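Local coordinates for thermotoga maritima TmcAL (Thermotoga maritima, PDB 5Y0T), which belongs to the HIGH nucleotidyl transferase family of the HUP clan and holds adenosine-5'-rp-alpha-thio-triphosphate in its Rossmann-like fold, at residues P30-A35 against G63-L68. Numbering follows the deposited sequence.
Sequences PDYTIA and GVDVVL
Gly-63 and Val-64 lead the chain up to Thr-33 and Ala-35 in a beta-alpha-beta unit of the Rossmann-like HUP fold: strand 32-38, helix 52-61 and strand 66-70, the two strands parallel neighbours. Gly-63 ends the helix in a Schellman motif, with positive phi (114°), and its carbonyl O lies beside CB of Thr-33. Val-64 then sets CG1 anti to its backbone N, beside the Thr-33 carbonyl, and 3.9 Å from CB of Ala-35.

Asp-65 shows how a side chain can stand in for strand backbone before regular pairing begins. Asp-65 OD1 accepts a hydrogen bond from Thr-33 N at 2.8 Å, on the anti side and 23° out of the carboxylate plane, while Asp-65 N returns a bond to Thr-33 O at 2.9 Å. Asp-65 thus bonds to both backbone polar atoms of one residue, Thr-33, through its side chain and its own amide. With CG beside its backbone N (chi1 -60°), the carboxylate reaches back to the edge of the Tyr-32 ring, to which it stands steeply. A water bonded to Asp-31 O also reaches OD1, and the Tyr-32 hydroxyl is held by Glu-348.

From Val-66 onward the strands pair regularly. Val-66 N gives Thr-33 O a second, weak bond, and Val-66 O accepts a hydrogen bond from Ala-35 N at 2.9 Å. The side chains of Val-66 and Ile-34 share a sheet face covered by helix 346-356, where both meet Ile-349. Val-67 pairs with Ala-35, their side chains on the other face, and its CA rests against Ala-35 O. Leu-68 N bonds to Ala-35 O at 2.8 Å, nearly straight, and Leu-68 CD1 packs 3.7 Å from CG2 of Ile-34.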
loop_
_atom_site.group_PDB
_atom_site.type_symbol
_atom_site.label_atom_id
_atom_site.label_comp_id
_atom_site.label_asym_id
_atom_site.label_seq_id
_atom_site.Cartn_x
_atom_site.Cartn_y
_atom_site.Cartn_z
ATOM N N PRO A 30 -13.453 -3.916 43.725
ATOM C CA PRO A 30 -13.496 -2.516 43.296
ATOM C C PRO A 30 -14.926 -1.993 43.198
ATOM O O PRO A 30 -15.890 -2.770 43.083
ATOM C CB PRO A 30 -12.833 -2.555 41.916
ATOM C CG PRO A 30 -13.265 -3.913 41.358
ATOM C CD PRO A 30 -13.360 -4.846 42.584
ATOM N N ASP A 31 -15.060 -0.672 43.262
ATOM C CA ASP A 31 -16.346 -0.018 43.036
ATOM C C ASP A 31 -16.664 -0.006 41.533
ATOM O O ASP A 31 -17.821 -0.095 41.137
ATOM C CB ASP A 31 -16.325 1.406 43.612
ATOM C CG ASP A 31 -16.151 1.412 45.122
ATOM O OD1 ASP A 31 -15.047 1.725 45.622
ATOM O OD2 ASP A 31 -17.111 1.054 45.809
ATOM N N TYR A 32 -15.620 0.072 40.710
ATOM C CA TYR A 32 -15.744 0.062 39.250
ATOM C C TYR A 32 -14.579 -0.680 38.626
ATOM O O TYR A 32 -13.514 -0.771 39.220
ATOM C CB TYR A 32 -15.785 1.492 38.671
ATOM C CG TYR A 32 -16.865 2.363 39.275
ATOM C CD1 TYR A 32 -18.153 2.395 38.727
ATOM C CD2 TYR A 32 -16.597 3.153 40.394
ATOM C CE1 TYR A 32 -19.143 3.185 39.276
ATOM C CE2 TYR A 32 -17.584 3.938 40.955
ATOM C CZ TYR A 32 -18.850 3.948 40.388
ATOM O OH TYR A 32 -19.818 4.725 40.947
ATOM N N THR A 33 -14.784 -1.167 37.405
ATOM C CA THR A 33 -13.744 -1.840 36.636
ATOM C C THR A 33 -13.595 -1.172 35.267
ATOM O O THR A 33 -14.570 -0.999 34.546
ATOM C CB THR A 33 -14.077 -3.328 36.449
ATOM O OG1 THR A 33 -14.130 -3.953 37.735
ATOM C CG2 THR A 33 -13.032 -4.030 35.597
ATOM N N ILE A 34 -12.367 -0.800 34.938
ATOM C CA ILE A 34 -12.048 -0.137 33.693
ATOM C C ILE A 34 -11.065 -1.001 32.916
ATOM O O ILE A 34 -10.064 -1.452 33.472
ATOM C CB ILE A 34 -11.439 1.244 33.954
ATOM C CG1 ILE A 34 -12.471 2.157 34.638
ATOM C CG2 ILE A 34 -10.934 1.856 32.656
ATOM C CD1 ILE A 34 -11.864 3.478 35.117
ATOM N N ALA A 35 -11.346 -1.244 31.639
ATOM C CA ALA A 35 -10.409 -2.005 30.798
ATOM C C ALA A 35 -9.782 -1.100 29.755
ATOM O O ALA A 35 -10.468 -0.254 29.203
ATOM C CB ALA A 35 -11.117 -3.169 30.118
ATOM N N GLY A 63 -18.800 -7.742 32.632
ATOM C CA GLY A 63 -18.517 -7.072 33.899
ATOM C C GLY A 63 -17.565 -5.882 33.906
ATOM O O GLY A 63 -17.294 -5.323 34.964
ATOM N N VAL A 64 -17.080 -5.458 32.742
ATOM C CA VAL A 64 -16.347 -4.176 32.663
ATOM C C VAL A 64 -17.328 -2.970 32.625
ATOM O O VAL A 64 -18.369 -3.042 31.975
ATOM C CB VAL A 64 -15.422 -4.124 31.422
ATOM C CG1 VAL A 64 -14.758 -2.767 31.329
ATOM C CG2 VAL A 64 -14.340 -5.218 31.509
ATOM N N ASP A 65 -17.038 -1.897 33.372
ATOM C CA ASP A 65 -17.914 -0.711 33.373
ATOM C C ASP A 65 -17.601 0.256 32.245
ATOM O O ASP A 65 -18.505 0.882 31.702
ATOM C CB ASP A 65 -17.822 0.043 34.696
ATOM C CG ASP A 65 -18.244 -0.822 35.875
ATOM O OD1 ASP A 65 -17.468 -0.949 36.837
ATOM O OD2 ASP A 65 -19.345 -1.391 35.820
ATOM N N VAL A 66 -16.304 0.427 31.977
ATOM C CA VAL A 66 -15.806 1.337 30.931
ATOM C C VAL A 66 -14.672 0.679 30.141
ATOM O O VAL A 66 -13.745 0.130 30.728
ATOM C CB VAL A 66 -15.270 2.660 31.529
ATOM C CG1 VAL A 66 -14.831 3.640 30.412
ATOM C CG2 VAL A 66 -16.326 3.319 32.470
ATOM N N VAL A 67 -14.742 0.756 28.814
ATOM C CA VAL A 67 -13.688 0.222 27.954
ATOM C C VAL A 67 -12.998 1.374 27.231
ATOM O O VAL A 67 -13.664 2.208 26.624
ATOM C CB VAL A 67 -14.213 -0.774 26.885
ATOM C CG1 VAL A 67 -13.051 -1.235 25.982
ATOM C CG2 VAL A 67 -14.883 -1.989 27.547
ATOM N N LEU A 68 -11.673 1.408 27.335
ATOM C CA LEU A 68 -10.818 2.397 26.677
ATOM C C LEU A 68 -10.031 1.725 25.571
ATOM O O LEU A 68 -9.703 0.548 25.684
ATOM C CB LEU A 68 -9.843 3.021 27.675
ATOM C CG LEU A 68 -10.436 3.364 29.042
ATOM C CD1 LEU A 68 -9.353 3.871 30.017
ATOM C CD2 LEU A 68 -11.528 4.385 28.867
HETATM O O HOH W 1 -19.725 -0.996 39.222
#